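Local atomic coordinates of N-terminal acetyltransferase B complex subunit MDM20 (Candida albicans, PDB entry 5K04), a protein that probably serves as the non-catalytic auxiliary subunit of the NatB complex, which acetylates the N-termini of proteins, alongside the NAT3 subunit. Residues 391-402 / 411-422. Residues are numbered along the deposited sequence; the frame is centred on the assembly and turned at random.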
ATOM      1  N   THR A 391       3.766  22.445 -19.451  1.00 51.65           N
ATOM      2  CA  THR A 391       3.728  21.007 -19.198  1.00 45.57           C
ATOM      3  C   THR A 391       4.455  20.236 -20.296  1.00 37.94           C
ATOM      4  O   THR A 391       5.234  19.316 -20.018  1.00 29.79           O
ATOM      5  CB  THR A 391       2.267  20.577 -19.083  1.00 40.18           C
ATOM      6  OG1 THR A 391       1.720  21.145 -17.889  1.00 26.96           O
ATOM      7  CG2 THR A 391       2.123  19.055 -19.062  1.00 43.25           C
ATOM      8  N   ILE A 392       4.229  20.624 -21.550  1.00 42.00           N
ATOM      9  CA  ILE A 392       4.877  19.966 -22.674  1.00 42.14           C
ATOM     10  C   ILE A 392       6.372  20.254 -22.672  1.00 44.43           C
ATOM     11  O   ILE A 392       7.193  19.354 -22.902  1.00 37.55           O
ATOM     12  CB  ILE A 392       4.209  20.409 -23.987  1.00 46.15           C
ATOM     13  CG1 ILE A 392       2.800  19.813 -24.097  1.00 48.36           C
ATOM     14  CG2 ILE A 392       5.065  20.032 -25.187  1.00 38.98           C
ATOM     15  CD1 ILE A 392       2.014  20.323 -25.307  1.00 44.99           C
ATOM     16  N   LYS A 393       6.752  21.508 -22.414  1.00 48.45           N
ATOM     17  CA  LYS A 393       8.170  21.845 -22.329  1.00 49.41           C
ATOM     18  C   LYS A 393       8.869  20.961 -21.303  1.00 45.61           C
ATOM     19  O   LYS A 393       9.924  20.371 -21.580  1.00 31.07           O
ATOM     20  CB  LYS A 393       8.345  23.329 -21.982  1.00 46.16           C
ATOM     21  CG  LYS A 393       9.799  23.715 -21.657  1.00 51.16           C
ATOM     22  CD  LYS A 393       9.954  25.155 -21.159  1.00 44.49           C
ATOM     23  CE  LYS A 393       9.563  25.291 -19.708  1.00 47.07           C
ATOM     24  NZ  LYS A 393       9.779  26.649 -19.194  1.00 53.49           N
ATOM     25  N   ASN A 394       8.267  20.820 -20.124  1.00 45.61           N
ATOM     26  CA  ASN A 394       8.909  20.052 -19.071  1.00 49.40           C
ATOM     27  C   ASN A 394       8.816  18.547 -19.302  1.00 45.05           C
ATOM     28  O   ASN A 394       9.688  17.812 -18.833  1.00 28.61           O
ATOM     29  CB  ASN A 394       8.336  20.480 -17.721  1.00 43.29           C
ATOM     30  CG  ASN A 394       8.941  21.809 -17.244  1.00 39.97           C
ATOM     31  OD1 ASN A 394      10.148  21.928 -17.099  1.00 29.89           O
ATOM     32  ND2 ASN A 394       8.101  22.812 -17.054  1.00 42.37           N
ATOM     33  N   ILE A 395       7.804  18.075 -20.043  1.00 46.59           N
ATOM     34  CA  ILE A 395       7.833  16.699 -20.548  1.00 43.48           C
ATOM     35  C   ILE A 395       9.092  16.461 -21.388  1.00 45.71           C
ATOM     36  O   ILE A 395       9.761  15.425 -21.266  1.00 33.99           O
ATOM     37  CB  ILE A 395       6.561  16.398 -21.363  1.00 36.93           C
ATOM     38  CG1 ILE A 395       5.369  16.135 -20.439  1.00 41.94           C
ATOM     39  CG2 ILE A 395       6.798  15.216 -22.295  1.00 36.87           C
ATOM     40  CD1 ILE A 395       4.038  15.989 -21.168  1.00 35.55           C
ATOM     41  N   VAL A 396       9.419  17.413 -22.269  1.00 44.36           N
ATOM     42  CA  VAL A 396      10.614  17.296 -23.104  1.00 46.72           C
ATOM     43  C   VAL A 396      11.874  17.247 -22.245  1.00 43.50           C
ATOM     44  O   VAL A 396      12.818  16.504 -22.536  1.00 36.20           O
ATOM     45  CB  VAL A 396      10.658  18.461 -24.106  1.00 44.83           C
ATOM     46  CG1 VAL A 396      11.921  18.420 -24.921  1.00 42.46           C
ATOM     47  CG2 VAL A 396       9.435  18.410 -25.001  1.00 48.05           C
ATOM     48  N   LEU A 397      11.903  18.030 -21.165  1.00 49.92           N
ATOM     49  CA  LEU A 397      13.091  18.059 -20.321  1.00 50.33           C
ATOM     50  C   LEU A 397      13.227  16.769 -19.514  1.00 44.61           C
ATOM     51  O   LEU A 397      14.324  16.203 -19.424  1.00 30.63           O
ATOM     52  CB  LEU A 397      13.057  19.289 -19.409  1.00 45.12           C
ATOM     53  CG  LEU A 397      13.095  20.660 -20.109  1.00 45.73           C
ATOM     54  CD1 LEU A 397      12.785  21.836 -19.161  1.00 39.26           C
ATOM     55  CD2 LEU A 397      14.442  20.886 -20.784  1.00 49.99           C
ATOM     56  N   LEU A 398      12.121  16.272 -18.952  1.00 49.84           N
ATOM     57  CA  LEU A 398      12.158  15.017 -18.197  1.00 46.57           C
ATOM     58  C   LEU A 398      12.641  13.863 -19.070  1.00 39.78           C
ATOM     59  O   LEU A 398      13.572  13.143 -18.699  1.00 32.43           O
ATOM     60  CB  LEU A 398      10.774  14.715 -17.609  1.00 39.25           C
ATOM     61  CG  LEU A 398      10.348  15.636 -16.458  1.00 44.10           C
ATOM     62  CD1 LEU A 398       8.966  15.278 -15.958  1.00 40.52           C
ATOM     63  CD2 LEU A 398      11.354  15.612 -15.281  1.00 39.07           C
ATOM     64  N   LYS A 399      12.034  13.700 -20.257  1.00 41.61           N
ATOM     65  CA  LYS A 399      12.472  12.670 -21.202  1.00 39.35           C
ATOM     66  C   LYS A 399      13.949  12.820 -21.544  1.00 39.55           C
ATOM     67  O   LYS A 399      14.667  11.823 -21.675  1.00 37.49           O
ATOM     68  CB  LYS A 399      11.631  12.716 -22.485  1.00 33.72           C
ATOM     69  CG  LYS A 399      10.160  12.418 -22.275  1.00 41.76           C
ATOM     70  CD  LYS A 399       9.357  12.680 -23.529  1.00 43.27           C
ATOM     71  CE  LYS A 399       9.807  11.774 -24.668  1.00 47.63           C
ATOM     72  NZ  LYS A 399       9.222  12.232 -25.954  1.00 46.34           N
ATOM     73  N   HIS A 400      14.420  14.058 -21.704  1.00 42.67           N
ATOM     74  CA  HIS A 400      15.820  14.252 -22.065  1.00 46.59           C
ATOM     75  C   HIS A 400      16.741  13.794 -20.949  1.00 41.20           C
ATOM     76  O   HIS A 400      17.723  13.087 -21.197  1.00 32.77           O
ATOM     77  CB  HIS A 400      16.096  15.716 -22.407  1.00 45.41           C
ATOM     78  CG  HIS A 400      17.515  15.963 -22.798  1.00 49.06           C
ATOM     79  ND1 HIS A 400      18.465  16.422 -21.910  1.00 54.67           N
ATOM     80  CD2 HIS A 400      18.162  15.761 -23.967  1.00 51.36           C
ATOM     81  CE1 HIS A 400      19.631  16.513 -22.522  1.00 49.12           C
ATOM     82  NE2 HIS A 400      19.473  16.118 -23.770  1.00 53.77           N
ATOM     83  N   LEU A 401      16.429  14.183 -19.712  1.00 51.37           N
ATOM     84  CA  LEU A 401      17.171  13.709 -18.548  1.00 50.57           C
ATOM     85  C   LEU A 401      17.143  12.185 -18.434  1.00 45.48           C
ATOM     86  O   LEU A 401      18.152  11.564 -18.073  1.00 34.08           O
ATOM     87  CB  LEU A 401      16.598  14.358 -17.285  1.00 43.04           C
ATOM     88  CG  LEU A 401      16.563  15.889 -17.305  1.00 44.26           C
ATOM     89  CD1 LEU A 401      15.915  16.446 -16.056  1.00 40.23           C
ATOM     90  CD2 LEU A 401      17.956  16.478 -17.507  1.00 39.69           C
ATOM     91  N   LEU A 402      16.000  11.563 -18.740  1.00 48.08           N
ATOM     92  CA  LEU A 402      15.861  10.114 -18.592  1.00 43.93           C
ATOM     93  C   LEU A 402      16.641   9.335 -19.645  1.00 39.08           C
ATOM     94  O   LEU A 402      16.864   8.136 -19.450  1.00 33.37           O
ATOM     95  CB  LEU A 402      14.376   9.707 -18.623  1.00 39.03           C
ATOM     96  CG  LEU A 402      13.589   9.960 -17.324  1.00 37.92           C
ATOM     97  CD1 LEU A 402      12.071   9.914 -17.488  1.00 31.78           C
ATOM     98  CD2 LEU A 402      14.027   8.946 -16.264  1.00 37.37           C
ATOM     99  N   LEU A 411      11.997  11.063 -11.674  1.00 44.19           N
ATOM    100  CA  LEU A 411      11.740  11.696 -12.963  1.00 43.42           C
ATOM    101  C   LEU A 411      10.632  10.966 -13.701  1.00 40.40           C
ATOM    102  O   LEU A 411       9.805  11.599 -14.371  1.00 29.13           O
ATOM    103  CB  LEU A 411      13.013  11.737 -13.819  1.00 36.66           C
ATOM    104  CG  LEU A 411      14.278  12.433 -13.294  1.00 44.21           C
ATOM    105  CD1 LEU A 411      15.459  12.288 -14.298  1.00 37.96           C
ATOM    106  CD2 LEU A 411      14.023  13.899 -12.981  1.00 44.40           C
ATOM    107  N   LYS A 412      10.614   9.629 -13.600  1.00 41.49           N
ATOM    108  CA  LYS A 412       9.578   8.830 -14.252  1.00 36.25           C
ATOM    109  C   LYS A 412       8.201   9.121 -13.670  1.00 35.39           C
ATOM    110  O   LYS A 412       7.225   9.297 -14.414  1.00 26.02           O
ATOM    111  CB  LYS A 412       9.908   7.349 -14.117  1.00 39.49           C
ATOM    112  CG  LYS A 412      11.036   6.894 -15.027  1.00 42.15           C
ATOM    113  CD  LYS A 412      11.243   5.408 -14.946  1.00 39.22           C
ATOM    114  CE  LYS A 412      12.322   4.936 -15.927  1.00 40.41           C
ATOM    115  NZ  LYS A 412      12.333   3.433 -15.915  1.00 45.26           N
ATOM    116  N   LEU A 413       8.103   9.192 -12.339  1.00 33.92           N
ATOM    117  CA  LEU A 413       6.806   9.461 -11.722  1.00 38.28           C
ATOM    118  C   LEU A 413       6.283  10.817 -12.160  1.00 38.39           C
ATOM    119  O   LEU A 413       5.099  10.961 -12.482  1.00 27.62           O
ATOM    120  CB  LEU A 413       6.913   9.400 -10.198  1.00 35.77           C
ATOM    121  CG  LEU A 413       7.296   8.046  -9.600  1.00 36.67           C
ATOM    122  CD1 LEU A 413       7.427   8.149  -8.099  1.00 29.90           C
ATOM    123  CD2 LEU A 413       6.285   7.021  -9.964  1.00 32.18           C
ATOM    124  N   TRP A 414       7.164  11.821 -12.196  1.00 37.19           N
ATOM    125  CA  TRP A 414       6.747  13.161 -12.586  1.00 37.38           C
ATOM    126  C   TRP A 414       6.318  13.190 -14.049  1.00 36.37           C
ATOM    127  O   TRP A 414       5.315  13.826 -14.395  1.00 30.24           O
ATOM    128  CB  TRP A 414       7.882  14.156 -12.319  1.00 37.77           C
ATOM    129  CG  TRP A 414       7.851  14.684 -10.933  1.00 40.58           C
ATOM    130  CD1 TRP A 414       8.610  14.259  -9.872  1.00 42.82           C
ATOM    131  CD2 TRP A 414       6.980  15.703 -10.421  1.00 37.03           C
ATOM    132  NE1 TRP A 414       8.281  14.964  -8.742  1.00 40.87           N
ATOM    133  CE2 TRP A 414       7.278  15.853  -9.048  1.00 41.26           C
ATOM    134  CE3 TRP A 414       5.974  16.496 -10.987  1.00 36.16           C
ATOM    135  CZ2 TRP A 414       6.606  16.775  -8.224  1.00 40.39           C
ATOM    136  CZ3 TRP A 414       5.313  17.429 -10.175  1.00 39.23           C
ATOM    137  CH2 TRP A 414       5.634  17.554  -8.802  1.00 40.18           C
ATOM    138  N   LEU A 415       7.055  12.483 -14.915  1.00 40.69           N
ATOM    139  CA  LEU A 415       6.673  12.387 -16.320  1.00 43.37           C
ATOM    140  C   LEU A 415       5.247  11.858 -16.465  1.00 45.92           C
ATOM    141  O   LEU A 415       4.463  12.366 -17.279  1.00 39.69           O
ATOM    142  CB  LEU A 415       7.666  11.491 -17.066  1.00 36.26           C
ATOM    143  CG  LEU A 415       7.427  11.358 -18.568  1.00 39.33           C
ATOM    144  CD1 LEU A 415       7.372  12.761 -19.205  1.00 41.72           C
ATOM    145  CD2 LEU A 415       8.507  10.499 -19.214  1.00 30.75           C
ATOM    146  N   MET A 416       4.886  10.847 -15.664  1.00 47.36           N
ATOM    147  CA  MET A 416       3.512  10.348 -15.689  1.00 45.17           C
ATOM    148  C   MET A 416       2.527  11.406 -15.194  1.00 36.94           C
ATOM    149  O   MET A 416       1.450  11.575 -15.781  1.00 23.19           O
ATOM    150  CB  MET A 416       3.404   9.054 -14.877  1.00 41.10           C
ATOM    151  CG  MET A 416       3.894   7.828 -15.645  1.00 41.51           C
ATOM    152  SD  MET A 416       3.482   6.230 -14.982  1.00 22.89           S
ATOM    153  CE  MET A 416       4.410   6.353 -13.524  1.00 22.59           C
ATOM    154  N   LYS A 417       2.896  12.159 -14.146  1.00 41.98           N
ATOM    155  CA  LYS A 417       2.016  13.220 -13.644  1.00 43.10           C
ATOM    156  C   LYS A 417       1.752  14.271 -14.717  1.00 39.45           C
ATOM    157  O   LYS A 417       0.611  14.706 -14.899  1.00 39.64           O
ATOM    158  CB  LYS A 417       2.617  13.874 -12.393  1.00 40.93           C
ATOM    159  CG  LYS A 417       2.753  12.921 -11.219  1.00 50.05           C
ATOM    160  CD  LYS A 417       3.345  13.574  -9.958  1.00 47.54           C
ATOM    161  CE  LYS A 417       2.570  14.803  -9.510  1.00 42.37           C
ATOM    162  NZ  LYS A 417       3.063  15.291  -8.180  1.00 43.42           N
ATOM    163  N   LEU A 418       2.804  14.697 -15.434  1.00 43.71           N
ATOM    164  CA  LEU A 418       2.632  15.685 -16.500  1.00 44.65           C
ATOM    165  C   LEU A 418       1.726  15.147 -17.604  1.00 40.69           C
ATOM    166  O   LEU A 418       0.780  15.823 -18.020  1.00 27.77           O
ATOM    167  CB  LEU A 418       3.985  16.094 -17.092  1.00 41.56           C
ATOM    168  CG  LEU A 418       5.051  16.805 -16.238  1.00 50.92           C
ATOM    169  CD1 LEU A 418       6.055  17.568 -17.112  1.00 47.41           C
ATOM    170  CD2 LEU A 418       4.452  17.725 -15.248  1.00 48.02           C
ATOM    171  N   TYR A 419       2.003  13.919 -18.082  1.00 39.63           N
ATOM    172  CA  TYR A 419       1.151  13.289 -19.085  1.00 39.38           C
ATOM    173  C   TYR A 419      -0.284  13.185 -18.610  1.00 40.42           C
ATOM    174  O   TYR A 419      -1.214  13.190 -19.432  1.00 32.78           O
ATOM    175  CB  TYR A 419       1.651  11.888 -19.428  1.00 42.58           C
ATOM    176  CG  TYR A 419       2.800  11.800 -20.419  1.00 46.62           C
ATOM    177  CD1 TYR A 419       2.867  12.630 -21.538  1.00 46.03           C
ATOM    178  CD2 TYR A 419       3.799  10.855 -20.253  1.00 40.90           C
ATOM    179  CE1 TYR A 419       3.927  12.524 -22.453  1.00 45.64           C
ATOM    180  CE2 TYR A 419       4.851  10.756 -21.130  1.00 41.94           C
ATOM    181  CZ  TYR A 419       4.920  11.587 -22.233  1.00 37.88           C
ATOM    182  OH  TYR A 419       5.980  11.451 -23.097  1.00 27.72           O
ATOM    183  N   SER A 420      -0.481  13.064 -17.292  1.00 39.02           N
ATOM    184  CA  SER A 420      -1.822  12.946 -16.732  1.00 33.92           C
ATOM    185  C   SER A 420      -2.596  14.248 -16.835  1.00 37.39           C
ATOM    186  O   SER A 420      -3.802  14.243 -16.574  1.00 25.48           O
ATOM    187  CB  SER A 420      -1.754  12.508 -15.268  1.00 26.87           C
ATOM    188  OG  SER A 420      -1.583  13.628 -14.407  1.00 22.72           O
ATOM    189  N   GLN A 421      -1.921  15.352 -17.179  1.00 37.26           N
ATOM    190  CA  GLN A 421      -2.536  16.660 -17.391  1.00 39.26           C
ATOM    191  C   GLN A 421      -3.090  16.830 -18.801  1.00 39.57           C
ATOM    192  O   GLN A 421      -3.808  17.803 -19.061  1.00 28.09           O
ATOM    193  CB  GLN A 421      -1.519  17.782 -17.147  1.00 35.05           C
ATOM    194  CG  GLN A 421      -0.822  17.731 -15.807  1.00 35.87           C
ATOM    195  CD  GLN A 421      -1.816  17.704 -14.660  1.00 42.45           C
ATOM    196  OE1 GLN A 421      -2.627  18.610 -14.504  1.00 36.20           O
ATOM    197  NE2 GLN A 421      -1.775  16.637 -13.869  1.00 50.21           N
ATOM    198  N   LEU A 422      -2.734  15.943 -19.714  1.00 44.74           N
ATOM    199  CA  LEU A 422      -3.049  16.058 -21.126  1.00 44.23           C
ATOM    200  C   LEU A 422      -3.932  14.886 -21.541  1.00 41.96           C
ATOM    201  O   LEU A 422      -4.228  13.989 -20.741  1.00 24.87           O
ATOM    202  CB  LEU A 422      -1.769  16.085 -21.964  1.00 39.18           C
ATOM    203  CG  LEU A 422      -0.759  17.172 -21.608  1.00 47.15           C
ATOM    204  CD1 LEU A 422       0.546  16.969 -22.407  1.00 42.35           C
ATOM    205  CD2 LEU A 422      -1.344  18.579 -21.826  1.00 38.58           C
TER
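Leu398 and Leu418 are reciprocal knobs between two antiparallel helices joined by a short connection. Leu398 enters the hole formed by Leu411, Trp414, Leu415 and Leu418, its CD1 reaching down to the backbone, 3.5 Å from Leu415 N. In return, Leu418 fits among Thr391, Asn394, Ile395 and Leu398, with CD1 3.5 Å from Thr391 O. Leucine, apolar and forked at CG, suits both places, since one methyl can fill the bottom of a hole while the rest packs against its walls.

Leu415 is a third knob. With CG anti to the backbone N (chi1 -177°), its methyls diverge, CD1 to Ile395 CG2 and CD2 to Lys399 CG and Leu402 CD1. Beta-branched Ile395 serves several neighbours: CG2 meets Leu415 and Tyr419, CG1 lies 3.6 Å from Leu418 CB, and CD1 approaches the Tyr419 ring obliquely. Lys399 is long enough to lay methylenes on Leu415 and Tyr419 and still carry NZ to a hydrogen bond with Thr731.

At one end Leu402 CD2 lies 3.8 Å from Leu411 CB, beside Lys412 CG; at the Thr391 end, a type I turn from Tyr419 to Leu422 brings Leu422 CD1 to Ile395 CD1. The short segments' axes come within 9.7 Å, their N-to-C directions 154° apart, as in an alpha-hairpin of a TPR-like fold. Helix 372-383 packs on Leu398 and Trp414, helix 429-434 on Leu415 and Tyr419, so chain neighbours before and after both touch the pair.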